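Local coordinates for Rho GTPase-activating protein 5 (Homo sapiens, PDB 5U4V), which probably stimulates GTP hydrolysis by Rho-family GTPases, and contains the pseudoGTPase domain described here, built on a Ras-like G-domain fold, at residues D7-F12 / G165-V170; L11-K16 / E22-I27; F109-A114 / Q133-L138; P141-P146 / I159-R164. All coordinates share one frame; numbering follows the deposited sequence.

Contact 1: residues D7-F12 / G165-V170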
loop_
_atom_site.group_PDB
_atom_site.type_symbol
_atom_site.label_atom_id
_atom_site.label_comp_id
_atom_site.label_asym_id
_atom_site.label_seq_id
_atom_site.Cartn_x
_atom_site.Cartn_y
_atom_site.Cartn_z
ATOM N N ASP A 7 -14.797 -4.211 10.122
ATOM C CA ASP A 7 -15.169 -4.442 8.704
ATOM C C ASP A 7 -15.008 -3.190 7.839
ATOM O O ASP A 7 -15.175 -3.242 6.645
ATOM C CB ASP A 7 -16.606 -4.940 8.627
ATOM C CG ASP A 7 -17.021 -5.318 7.216
ATOM O OD1 ASP A 7 -16.210 -5.155 6.259
ATOM O OD2 ASP A 7 -18.177 -5.778 7.073
ATOM N N LYS A 8 -14.682 -2.069 8.455
ATOM C CA LYS A 8 -14.347 -0.881 7.727
ATOM C C LYS A 8 -12.876 -0.680 7.938
ATOM O O LYS A 8 -12.415 -0.693 9.062
ATOM C CB LYS A 8 -15.093 0.313 8.257
ATOM C CG LYS A 8 -14.656 1.611 7.590
ATOM C CD LYS A 8 -15.675 2.712 7.827
ATOM C CE LYS A 8 -15.568 3.796 6.783
ATOM N NZ LYS A 8 -16.888 4.388 6.438
ATOM N N VAL A 9 -12.140 -0.522 6.852
ATOM C CA VAL A 9 -10.718 -0.391 6.977
ATOM C C VAL A 9 -10.278 0.914 6.363
ATOM O O VAL A 9 -10.736 1.286 5.303
ATOM C CB VAL A 9 -9.996 -1.572 6.321
ATOM C CG1 VAL A 9 -8.485 -1.447 6.508
ATOM C CG2 VAL A 9 -10.502 -2.878 6.908
ATOM N N ASN A 10 -9.432 1.626 7.067
ATOM C CA ASN A 10 -8.939 2.887 6.560
ATOM C C ASN A 10 -7.661 2.637 5.835
ATOM O O ASN A 10 -6.645 2.398 6.460
ATOM C CB ASN A 10 -8.693 3.850 7.700
ATOM C CG ASN A 10 -9.823 4.847 7.845
ATOM O OD1 ASN A 10 -10.266 5.397 6.857
ATOM N ND2 ASN A 10 -10.274 5.106 9.081
ATOM N N LEU A 11 -7.686 2.676 4.521
ATOM C CA LEU A 11 -6.483 2.348 3.795
ATOM C C LEU A 11 -5.845 3.556 3.229
ATOM O O LEU A 11 -6.247 4.033 2.171
ATOM C CB LEU A 11 -6.789 1.398 2.659
ATOM C CG LEU A 11 -6.343 -0.007 2.946
ATOM C CD1 LEU A 11 -6.805 -0.932 1.824
ATOM C CD2 LEU A 11 -4.832 0.064 3.013
ATOM N N PHE A 12 -4.831 4.043 3.902
ATOM C CA PHE A 12 -4.054 5.127 3.352
ATOM C C PHE A 12 -3.149 4.616 2.224
ATOM O O PHE A 12 -2.734 3.438 2.205
ATOM C CB PHE A 12 -3.221 5.790 4.445
ATOM C CG PHE A 12 -4.038 6.334 5.597
ATOM C CD1 PHE A 12 -4.559 7.629 5.546
ATOM C CD2 PHE A 12 -4.256 5.565 6.749
ATOM C CE1 PHE A 12 -5.297 8.148 6.614
ATOM C CE2 PHE A 12 -4.973 6.081 7.831
ATOM C CZ PHE A 12 -5.495 7.378 7.766
ATOM N N GLY A 165 -2.877 -8.759 1.574
ATOM C CA GLY A 165 -1.722 -8.442 2.386
ATOM C C GLY A 165 -2.117 -7.588 3.604
ATOM O O GLY A 165 -1.988 -8.048 4.758
ATOM N N VAL A 166 -2.604 -6.373 3.353
ATOM C CA VAL A 166 -2.930 -5.423 4.414
ATOM C C VAL A 166 -3.992 -5.983 5.343
ATOM O O VAL A 166 -3.839 -5.907 6.543
ATOM C CB VAL A 166 -3.419 -4.055 3.877
ATOM C CG1 VAL A 166 -3.894 -3.158 5.000
ATOM C CG2 VAL A 166 -2.304 -3.352 3.184
ATOM N N LEU A 167 -5.047 -6.560 4.763
ATOM C CA LEU A 167 -6.146 -7.124 5.530
ATOM C C LEU A 167 -5.790 -8.310 6.418
ATOM O O LEU A 167 -6.372 -8.464 7.473
ATOM C CB LEU A 167 -7.286 -7.508 4.608
ATOM C CG LEU A 167 -8.102 -6.349 4.015
ATOM C CD1 LEU A 167 -8.792 -6.801 2.759
ATOM C CD2 LEU A 167 -9.126 -5.786 5.001
ATOM N N GLU A 168 -4.847 -9.144 5.999
ATOM C CA GLU A 168 -4.435 -10.262 6.825
ATOM C C GLU A 168 -3.520 -9.787 7.950
ATOM O O GLU A 168 -3.474 -10.414 9.016
ATOM C CB GLU A 168 -3.757 -11.350 5.992
ATOM C CG GLU A 168 -4.700 -12.098 5.062
ATOM C CD GLU A 168 -3.997 -13.102 4.116
ATOM O OE1 GLU A 168 -2.716 -13.204 4.098
ATOM O OE2 GLU A 168 -4.749 -13.794 3.356
ATOM N N SER A 169 -2.807 -8.691 7.701
ATOM C CA SER A 169 -1.972 -8.074 8.707
ATOM C C SER A 169 -2.829 -7.383 9.766
ATOM O O SER A 169 -2.604 -7.566 10.959
ATOM C CB SER A 169 -1.027 -7.047 8.084
ATOM O OG SER A 169 -0.142 -7.624 7.202
ATOM N N VAL A 170 -3.803 -6.595 9.297
ATOM C CA VAL A 170 -4.838 -5.962 10.136
ATOM C C VAL A 170 -5.521 -7.016 11.008
ATOM O O VAL A 170 -5.664 -6.843 12.225
ATOM C CB VAL A 170 -5.893 -5.203 9.299
ATOM C CG1 VAL A 170 -7.032 -4.687 10.208
ATOM C CG2 VAL A 170 -5.271 -4.036 8.532
#
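L11 and V9, two residues apart on strand 8-14, turn towards V166 and L167 of the C-terminal helix 156-173, and the L11 side chain illustrates how such an interface is filled. Its CB starts towards the helix but remains short of contact. From CG the two methyls part: CD2 reaches CG1 of V166 at 3.9 Å, whereas CD1 goes to CD2 of L163, one turn earlier on the same helix, at 3.7 Å. L11 and V166 run in opposite senses and touch through their end methyls. V166 offers CG1 because its chi1 of 173° sets that methyl opposite the backbone N; CG2 is left for the neighbourhood of T110. Nearer the start of the strand, CG2 of V9 meets CD2 of L167 at 3.7 Å, the two chains crossing at a slant. On the remote side of the helix, S169 returns its hydroxyl to the carbonyl O of G165, which also accepts the S169 backbone N-H. Strand and helix thus meet through four buried aliphatic side chains, methyl against methyl, and the association is directed by shape and the exclusion of water rather than by polar pairing.

Contact 2: residues L11-K16 / E22-I27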
loop_
_atom_site.group_PDB
_atom_site.type_symbol
_atom_site.label_atom_id
_atom_site.label_comp_id
_atom_site.label_asym_id
_atom_site.label_seq_id
_atom_site.Cartn_x
_atom_site.Cartn_y
_atom_site.Cartn_z
ATOM N N LEU A 11 -7.686 2.676 4.521
ATOM C CA LEU A 11 -6.483 2.348 3.795
ATOM C C LEU A 11 -5.845 3.556 3.229
ATOM O O LEU A 11 -6.247 4.033 2.171
ATOM C CB LEU A 11 -6.789 1.398 2.659
ATOM C CG LEU A 11 -6.343 -0.007 2.946
ATOM C CD1 LEU A 11 -6.805 -0.932 1.824
ATOM C CD2 LEU A 11 -4.832 0.064 3.013
ATOM N N PHE A 12 -4.831 4.043 3.902
ATOM C CA PHE A 12 -4.054 5.127 3.352
ATOM C C PHE A 12 -3.149 4.616 2.224
ATOM O O PHE A 12 -2.734 3.438 2.205
ATOM C CB PHE A 12 -3.221 5.790 4.445
ATOM C CG PHE A 12 -4.038 6.334 5.597
ATOM C CD1 PHE A 12 -4.559 7.629 5.546
ATOM C CD2 PHE A 12 -4.256 5.565 6.749
ATOM C CE1 PHE A 12 -5.297 8.148 6.614
ATOM C CE2 PHE A 12 -4.973 6.081 7.831
ATOM C CZ PHE A 12 -5.495 7.378 7.766
ATOM N N ILE A 13 -2.876 5.504 1.267
ATOM C CA ILE A 13 -2.061 5.165 0.116
ATOM C C ILE A 13 -1.062 6.291 -0.140
ATOM O O ILE A 13 -1.463 7.425 -0.499
ATOM C CB ILE A 13 -2.891 4.918 -1.177
ATOM C CG1 ILE A 13 -3.795 3.692 -1.045
ATOM C CG2 ILE A 13 -1.965 4.740 -2.375
ATOM C CD1 ILE A 13 -4.797 3.515 -2.203
ATOM N N LEU A 14 0.229 5.959 0.013
ATOM C CA LEU A 14 1.340 6.866 -0.275
ATOM C C LEU A 14 1.839 6.698 -1.681
ATOM O O LEU A 14 1.918 5.568 -2.204
ATOM C CB LEU A 14 2.481 6.590 0.647
ATOM C CG LEU A 14 2.461 7.305 1.983
ATOM C CD1 LEU A 14 3.306 6.496 2.950
ATOM C CD2 LEU A 14 3.051 8.707 1.798
ATOM N N GLY A 15 2.160 7.812 -2.318
ATOM C CA GLY A 15 2.651 7.776 -3.682
ATOM C C GLY A 15 3.122 9.160 -4.013
ATOM O O GLY A 15 2.676 10.147 -3.417
ATOM N N LYS A 16 4.055 9.235 -4.936
ATOM C CA LYS A 16 4.526 10.502 -5.438
ATOM C C LYS A 16 3.994 10.655 -6.851
ATOM O O LYS A 16 3.770 9.664 -7.544
ATOM C CB LYS A 16 6.058 10.564 -5.393
ATOM C CG LYS A 16 6.578 11.994 -5.344
ATOM C CD LYS A 16 8.086 12.090 -5.378
ATOM C CE LYS A 16 8.508 13.541 -5.191
ATOM N NZ LYS A 16 9.990 13.734 -5.336
ATOM N N GLU A 22 -3.998 7.412 -8.678
ATOM C CA GLU A 22 -4.334 6.503 -9.769
ATOM C C GLU A 22 -4.728 5.150 -9.187
ATOM O O GLU A 22 -5.690 4.525 -9.633
ATOM C CB GLU A 22 -3.180 6.358 -10.758
ATOM C CG GLU A 22 -3.030 7.519 -11.726
ATOM C CD GLU A 22 -1.563 7.885 -11.997
ATOM O OE1 GLU A 22 -1.002 7.490 -13.063
ATOM O OE2 GLU A 22 -0.938 8.527 -11.102
ATOM N N LEU A 23 -3.986 4.728 -8.171
ATOM C CA LEU A 23 -4.331 3.474 -7.498
ATOM C C LEU A 23 -5.649 3.578 -6.747
ATOM O O LEU A 23 -6.479 2.649 -6.797
ATOM C CB LEU A 23 -3.205 2.970 -6.598
ATOM C CG LEU A 23 -3.525 1.714 -5.842
ATOM C CD1 LEU A 23 -3.662 0.600 -6.849
ATOM C CD2 LEU A 23 -2.503 1.355 -4.773
ATOM N N ALA A 24 -5.867 4.702 -6.066
ATOM C CA ALA A 24 -7.152 4.872 -5.429
ATOM C C ALA A 24 -8.292 4.860 -6.465
ATOM O O ALA A 24 -9.289 4.200 -6.257
ATOM C CB ALA A 24 -7.153 6.107 -4.577
ATOM N N ASN A 25 -8.091 5.514 -7.611
ATOM C CA ASN A 25 -9.117 5.512 -8.650
ATOM C C ASN A 25 -9.394 4.123 -9.207
ATOM O O ASN A 25 -10.596 3.725 -9.383
ATOM C CB ASN A 25 -8.758 6.422 -9.795
ATOM C CG ASN A 25 -8.673 7.879 -9.384
ATOM O OD1 ASN A 25 -9.224 8.298 -8.371
ATOM N ND2 ASN A 25 -8.031 8.658 -10.203
ATOM N N GLU A 26 -8.314 3.414 -9.527
ATOM C CA GLU A 26 -8.388 2.071 -10.089
ATOM C C GLU A 26 -9.220 1.161 -9.232
ATOM O O GLU A 26 -10.070 0.439 -9.740
ATOM C CB GLU A 26 -7.005 1.470 -10.213
ATOM C CG GLU A 26 -6.995 0.049 -10.707
ATOM C CD GLU A 26 -6.634 -0.023 -12.172
ATOM O OE1 GLU A 26 -7.092 -0.956 -12.850
ATOM O OE2 GLU A 26 -5.906 0.863 -12.644
ATOM N N ILE A 27 -8.979 1.219 -7.933
ATOM C CA ILE A 27 -9.671 0.407 -6.968
ATOM C C ILE A 27 -11.160 0.807 -6.815
ATOM O O ILE A 27 -12.026 -0.067 -6.755
ATOM C CB ILE A 27 -8.975 0.405 -5.594
ATOM C CG1 ILE A 27 -7.539 -0.132 -5.676
ATOM C CG2 ILE A 27 -9.760 -0.444 -4.601
ATOM C CD1 ILE A 27 -6.849 -0.348 -4.328
#
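I13 extends from strand 8-14 to L23 and A24 of helix 19-28, and the helix residues receive it one after another. L23 takes both branches of the isoleucine: its CD2 lies 4.1 Å from CD1 of I13 and 4.2 Å from CG2 of I13. The two side chains cross at about a right angle, the L23 methyl lying across the fork. A24 comes next, its small side chain letting the strand residue approach the helix backbone; CD1 of I13 rests 4.2 Å from CB of A24. That reach follows from an extended chi2 of 171° in I13, which carries CD1 straight out towards the helix. Strand, short connection and helix together form the first beta-alpha unit of a Ras-like G domain, where GTP-binding relatives carry the P-loop. Just after the strand, NZ of K16 forms a salt bridge with OE2 of E79. Farther along, E26 faces elsewhere, and its carboxylate makes weak hydrogen bonds to the backbone N of R152 and of F154. One turn beyond L23, I27 directs its CB towards the strand without closing the distance and instead packs on L47 and I159. The turn itself is secured by the bond from the backbone N of I27 to the O of L23, 3.1 Å long.

Contact 3: residues F109-A114 / Q133-L138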
loop_
_atom_site.group_PDB
_atom_site.type_symbol
_atom_site.label_atom_id
_atom_site.label_comp_id
_atom_site.label_asym_id
_atom_site.label_seq_id
_atom_site.Cartn_x
_atom_site.Cartn_y
_atom_site.Cartn_z
ATOM N N PHE A 109 1.785 -1.947 6.793
ATOM C CA PHE A 109 2.264 -1.424 5.521
ATOM C C PHE A 109 2.144 -2.537 4.454
ATOM O O PHE A 109 2.026 -3.691 4.802
ATOM C CB PHE A 109 3.732 -0.962 5.634
ATOM C CG PHE A 109 3.944 0.345 6.346
ATOM C CD1 PHE A 109 3.594 1.578 5.744
ATOM C CD2 PHE A 109 4.573 0.380 7.594
ATOM C CE1 PHE A 109 3.854 2.790 6.393
ATOM C CE2 PHE A 109 4.823 1.599 8.248
ATOM C CZ PHE A 109 4.470 2.803 7.650
ATOM N N THR A 110 2.138 -2.167 3.177
ATOM C CA THR A 110 2.385 -3.072 2.057
ATOM C C THR A 110 2.975 -2.226 0.950
ATOM O O THR A 110 2.455 -1.117 0.648
ATOM C CB THR A 110 1.102 -3.801 1.552
ATOM O OG1 THR A 110 0.621 -4.659 2.586
ATOM C CG2 THR A 110 1.388 -4.681 0.256
ATOM N N LEU A 111 4.071 -2.710 0.384
ATOM C CA LEU A 111 4.764 -1.981 -0.653
ATOM C C LEU A 111 4.315 -2.470 -2.001
ATOM O O LEU A 111 4.421 -3.641 -2.285
ATOM C CB LEU A 111 6.303 -2.093 -0.518
ATOM C CG LEU A 111 6.909 -1.511 0.761
ATOM C CD1 LEU A 111 8.406 -1.835 0.823
ATOM C CD2 LEU A 111 6.689 -0.002 0.892
ATOM N N ILE A 112 3.922 -1.530 -2.861
ATOM C CA ILE A 112 3.487 -1.878 -4.167
ATOM C C ILE A 112 4.356 -1.312 -5.241
ATOM O O ILE A 112 4.385 -0.120 -5.410
ATOM C CB ILE A 112 2.020 -1.503 -4.420
ATOM C CG1 ILE A 112 1.116 -2.318 -3.482
ATOM C CG2 ILE A 112 1.636 -1.791 -5.858
ATOM C CD1 ILE A 112 -0.261 -1.714 -3.350
ATOM N N LEU A 113 5.021 -2.179 -6.012
ATOM C CA LEU A 113 5.698 -1.714 -7.176
ATOM C C LEU A 113 4.790 -1.812 -8.400
ATOM O O LEU A 113 4.418 -2.907 -8.828
ATOM C CB LEU A 113 7.005 -2.473 -7.374
ATOM C CG LEU A 113 7.757 -2.283 -8.689
ATOM C CD1 LEU A 113 8.214 -0.846 -8.928
ATOM C CD2 LEU A 113 8.958 -3.224 -8.699
ATOM N N ALA A 114 4.461 -0.647 -8.950
ATOM C CA ALA A 114 3.678 -0.494 -10.175
ATOM C C ALA A 114 4.526 -0.409 -11.462
ATOM O O ALA A 114 5.512 0.331 -11.513
ATOM C CB ALA A 114 2.821 0.747 -10.066
ATOM N N GLN A 133 14.356 -4.771 0.149
ATOM C CA GLN A 133 15.082 -4.461 1.374
ATOM C C GLN A 133 14.287 -3.488 2.241
ATOM O O GLN A 133 14.279 -3.593 3.478
ATOM C CB GLN A 133 16.463 -3.913 1.075
ATOM C CG GLN A 133 17.454 -4.966 0.596
ATOM C CD GLN A 133 18.906 -4.480 0.641
ATOM O OE1 GLN A 133 19.178 -3.288 0.492
ATOM N NE2 GLN A 133 19.849 -5.409 0.838
ATOM N N LEU A 134 13.592 -2.563 1.588
ATOM C CA LEU A 134 12.703 -1.690 2.322
ATOM C C LEU A 134 11.609 -2.547 2.963
ATOM O O LEU A 134 11.338 -2.409 4.160
ATOM C CB LEU A 134 12.126 -0.584 1.435
ATOM C CG LEU A 134 11.135 0.341 2.171
ATOM C CD1 LEU A 134 11.783 0.914 3.432
ATOM C CD2 LEU A 134 10.561 1.474 1.309
ATOM N N ALA A 135 11.018 -3.440 2.174
ATOM C CA ALA A 135 9.964 -4.342 2.681
ATOM C C ALA A 135 10.472 -5.172 3.845
ATOM O O ALA A 135 9.782 -5.325 4.860
ATOM C CB ALA A 135 9.476 -5.253 1.571
ATOM N N ASN A 136 11.689 -5.683 3.702
ATOM C CA ASN A 136 12.309 -6.464 4.766
ATOM C C ASN A 136 12.461 -5.666 6.060
ATOM O O ASN A 136 12.154 -6.175 7.137
ATOM C CB ASN A 136 13.652 -7.003 4.339
ATOM C CG ASN A 136 14.217 -7.963 5.349
ATOM O OD1 ASN A 136 13.574 -8.960 5.739
ATOM N ND2 ASN A 136 15.429 -7.672 5.795
ATOM N N LYS A 137 12.910 -4.415 5.939
ATOM C CA LYS A 137 13.090 -3.558 7.103
ATOM C C LYS A 137 11.750 -3.358 7.824
ATOM O O LYS A 137 11.692 -3.374 9.039
ATOM C CB LYS A 137 13.732 -2.229 6.709
ATOM C CG LYS A 137 13.868 -1.209 7.855
ATOM C CD LYS A 137 15.293 -0.665 8.046
ATOM C CE LYS A 137 15.267 0.830 8.396
ATOM N NZ LYS A 137 16.573 1.359 8.894
ATOM N N LEU A 138 10.679 -3.196 7.076
ATOM C CA LEU A 138 9.371 -2.964 7.697
ATOM C C LEU A 138 8.622 -4.275 8.031
ATOM O O LEU A 138 7.593 -4.222 8.692
ATOM C CB LEU A 138 8.500 -2.064 6.812
ATOM C CG LEU A 138 9.188 -0.852 6.154
ATOM C CD1 LEU A 138 8.328 -0.331 5.005
ATOM C CD2 LEU A 138 9.626 0.296 7.093
#
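Strand 109-114 and the last turns of helix 124-138 run almost exactly antiparallel, at 174° between their directions, with their axes 9.1 Å apart at closest approach. The backbones draw nearest where CA of L111 lies 6.6 Å from CA of A135. L111 makes the strand's close contacts, with the F109 ring lying just beyond contact distance. The L111 chi1 of -63° puts CG beside the backbone N and opposite the carbonyl carbon, and the two methyls then spread over the helix. CD1 rests against the helix backbone at A135, flanked by CG of L134 and CB of A135, each 3.7 Å away, while CD2 turns towards the end of the helix and meets CD1 of L138 more loosely, at 4.4 Å. L111 and L134 cross at about a right angle, so the strand leucine abuts the flank of the helix leucine. I84 of helix 78-96 packs against both of them, and I88 against L138, so a second helix closes the same patch. T110, the next residue back, points to the other face of the sheet; its hydroxyl bonds to the carbonyl O of F109 in a strongly bent geometry, with a C=O...O angle of 99°. Strand 142-145 follows the helix and pairs in parallel with strand 109-114, completing the beta-alpha-beta crossover characteristic of P-loop NTPase-like domains.

Contact 4: residues P141-P146 / I159-R164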
loop_
_atom_site.group_PDB
_atom_site.type_symbol
_atom_site.label_atom_id
_atom_site.label_comp_id
_atom_site.label_asym_id
_atom_site.label_seq_id
_atom_site.Cartn_x
_atom_site.Cartn_y
_atom_site.Cartn_z
ATOM N N PRO A 141 4.544 -7.084 3.428
ATOM C CA PRO A 141 4.515 -7.697 2.106
ATOM C C PRO A 141 4.969 -6.722 1.026
ATOM O O PRO A 141 4.710 -5.526 1.098
ATOM C CB PRO A 141 3.045 -8.051 1.892
ATOM C CG PRO A 141 2.505 -8.204 3.285
ATOM C CD PRO A 141 3.227 -7.135 4.084
ATOM N N PHE A 142 5.697 -7.258 0.055
ATOM C CA PHE A 142 6.035 -6.508 -1.129
ATOM C C PHE A 142 5.391 -7.153 -2.351
ATOM O O PHE A 142 5.681 -8.297 -2.670
ATOM C CB PHE A 142 7.553 -6.423 -1.275
ATOM C CG PHE A 142 7.988 -5.790 -2.539
ATOM C CD1 PHE A 142 7.589 -4.519 -2.852
ATOM C CD2 PHE A 142 8.798 -6.478 -3.434
ATOM C CE1 PHE A 142 8.034 -3.887 -4.001
ATOM C CE2 PHE A 142 9.247 -5.867 -4.612
ATOM C CZ PHE A 142 8.846 -4.569 -4.905
ATOM N N VAL A 143 4.542 -6.381 -3.031
ATOM C CA VAL A 143 3.816 -6.819 -4.233
ATOM C C VAL A 143 4.158 -6.042 -5.498
ATOM O O VAL A 143 4.230 -4.824 -5.478
ATOM C CB VAL A 143 2.273 -6.795 -3.994
ATOM C CG1 VAL A 143 1.539 -7.388 -5.192
ATOM C CG2 VAL A 143 1.867 -7.586 -2.738
ATOM N N ASP A 144 4.354 -6.743 -6.609
ATOM C CA ASP A 144 4.483 -6.099 -7.926
ATOM C C ASP A 144 3.154 -6.075 -8.674
ATOM O O ASP A 144 2.540 -7.127 -8.879
ATOM C CB ASP A 144 5.495 -6.840 -8.811
ATOM C CG ASP A 144 6.833 -7.040 -8.149
ATOM O OD1 ASP A 144 7.255 -6.220 -7.313
ATOM O OD2 ASP A 144 7.483 -8.035 -8.481
ATOM N N VAL A 145 2.727 -4.884 -9.109
ATOM C CA VAL A 145 1.493 -4.732 -9.892
ATOM C C VAL A 145 1.746 -4.139 -11.270
ATOM O O VAL A 145 1.857 -2.912 -11.428
ATOM C CB VAL A 145 0.396 -3.924 -9.156
ATOM C CG1 VAL A 145 -0.922 -4.041 -9.901
ATOM C CG2 VAL A 145 0.251 -4.414 -7.719
ATOM N N PRO A 146 1.803 -5.016 -12.288
ATOM C CA PRO A 146 1.965 -4.673 -13.708
ATOM C C PRO A 146 0.754 -3.953 -14.288
ATOM O O PRO A 146 -0.365 -4.287 -13.920
ATOM C CB PRO A 146 2.136 -6.033 -14.369
ATOM C CG PRO A 146 1.515 -7.010 -13.443
ATOM C CD PRO A 146 1.773 -6.479 -12.083
ATOM N N ILE A 159 -3.697 -6.260 -7.322
ATOM C CA ILE A 159 -4.385 -5.419 -6.340
ATOM C C ILE A 159 -4.929 -6.274 -5.193
ATOM O O ILE A 159 -4.772 -5.974 -4.020
ATOM C CB ILE A 159 -5.493 -4.551 -7.006
ATOM C CG1 ILE A 159 -4.880 -3.607 -8.064
ATOM C CG2 ILE A 159 -6.206 -3.658 -6.027
ATOM C CD1 ILE A 159 -3.731 -2.794 -7.542
ATOM N N LYS A 160 -5.509 -7.397 -5.555
ATOM C CA LYS A 160 -6.139 -8.288 -4.605
ATOM C C LYS A 160 -5.144 -8.865 -3.632
ATOM O O LYS A 160 -5.447 -8.925 -2.452
ATOM C CB LYS A 160 -6.920 -9.386 -5.335
ATOM C CG LYS A 160 -8.229 -8.886 -5.892
ATOM C CD LYS A 160 -8.789 -9.844 -6.964
ATOM C CE LYS A 160 -10.059 -9.290 -7.600
ATOM N NZ LYS A 160 -10.228 -9.733 -9.008
ATOM N N GLN A 161 -3.967 -9.276 -4.136
ATOM C CA GLN A 161 -2.925 -9.808 -3.297
ATOM C C GLN A 161 -2.482 -8.755 -2.301
ATOM O O GLN A 161 -2.354 -9.031 -1.112
ATOM C CB GLN A 161 -1.718 -10.256 -4.131
ATOM C CG GLN A 161 -1.892 -11.547 -4.906
ATOM C CD GLN A 161 -0.671 -11.843 -5.804
ATOM O OE1 GLN A 161 0.389 -11.189 -5.697
ATOM N NE2 GLN A 161 -0.802 -12.851 -6.692
ATOM N N ALA A 162 -2.235 -7.559 -2.822
ATOM C CA ALA A 162 -1.851 -6.392 -2.015
ATOM C C ALA A 162 -2.892 -6.121 -0.952
ATOM O O ALA A 162 -2.548 -5.815 0.202
ATOM C CB ALA A 162 -1.711 -5.165 -2.907
ATOM N N LEU A 163 -4.155 -6.226 -1.362
ATOM C CA LEU A 163 -5.282 -5.988 -0.471
ATOM C C LEU A 163 -5.368 -7.049 0.606
ATOM O O LEU A 163 -5.546 -6.714 1.786
ATOM C CB LEU A 163 -6.572 -5.921 -1.242
ATOM C CG LEU A 163 -6.840 -4.566 -1.892
ATOM C CD1 LEU A 163 -8.035 -4.726 -2.852
ATOM C CD2 LEU A 163 -7.097 -3.472 -0.827
ATOM N N ARG A 164 -5.181 -8.317 0.225
ATOM C CA ARG A 164 -5.202 -9.337 1.229
ATOM C C ARG A 164 -3.971 -9.296 2.113
ATOM O O ARG A 164 -4.023 -9.678 3.280
ATOM C CB ARG A 164 -5.489 -10.696 0.637
ATOM C CG ARG A 164 -4.426 -11.256 -0.260
ATOM C CD ARG A 164 -4.776 -12.699 -0.592
ATOM N NE ARG A 164 -5.962 -12.805 -1.413
ATOM C CZ ARG A 164 -5.969 -12.820 -2.736
ATOM N NH1 ARG A 164 -4.850 -12.742 -3.429
ATOM N NH2 ARG A 164 -7.129 -12.962 -3.381
#
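V143 and V145 of edge strand 142-145 face A162, Q161 and I159 of helix 156-173, in the closing beta-alpha unit of the Ras-like G domain. Segment 159-164 runs nearly antiparallel to the strand, crossing at -161°, the axes of the two segments coming within 8.4 Å. F142, at the start of the strand, serves the other face, packing on R128, Q132 and A135 of helix 124-138. V143 then splits its two methyls between helix residues. With chi1 at -174°, CG1 stands opposite the backbone N and comes to 4.0 Å from OE1 of Q161, a van der Waals approach to the end of an extended glutamine at the margin of the interface. CG2 lies over the backbone of the helix, 4.0 Å from CA of A162 and 4.3 Å from CB of A162; the small side chain of alanine leaves room for that approach. D144 again turns from the helix, and its OD2 forms a salt bridge with NH1 of R128. V145 restores the inward direction, meeting I159 at about a right angle. The CB of I159 points away from the strand, but chi2 at -52° folds the end of the chain back, bringing its CD1 to 3.9 Å from CG1 of V145.

Contacts 1, 2 and 4 lie buried on one face of the central sheet, whereas contact 3, only partly buried, lies on the other. Contacts 1 and 2 share strand 8-14; contacts 1 and 4 share helix 156-173, so that this helix bridges a central strand and an edge strand. Between contacts 2 and 4, CD1 of L23 approaches CD1 of I159 to 3.5 Å, joining them into one apolar layer. Contacts 3 and 4 occupy neighbouring strands, probably hydrogen-bonded from N of V145 to O of L113. All four rest on aliphatic packing; a polar side chain enters only at the margin of contact 4, through Q161.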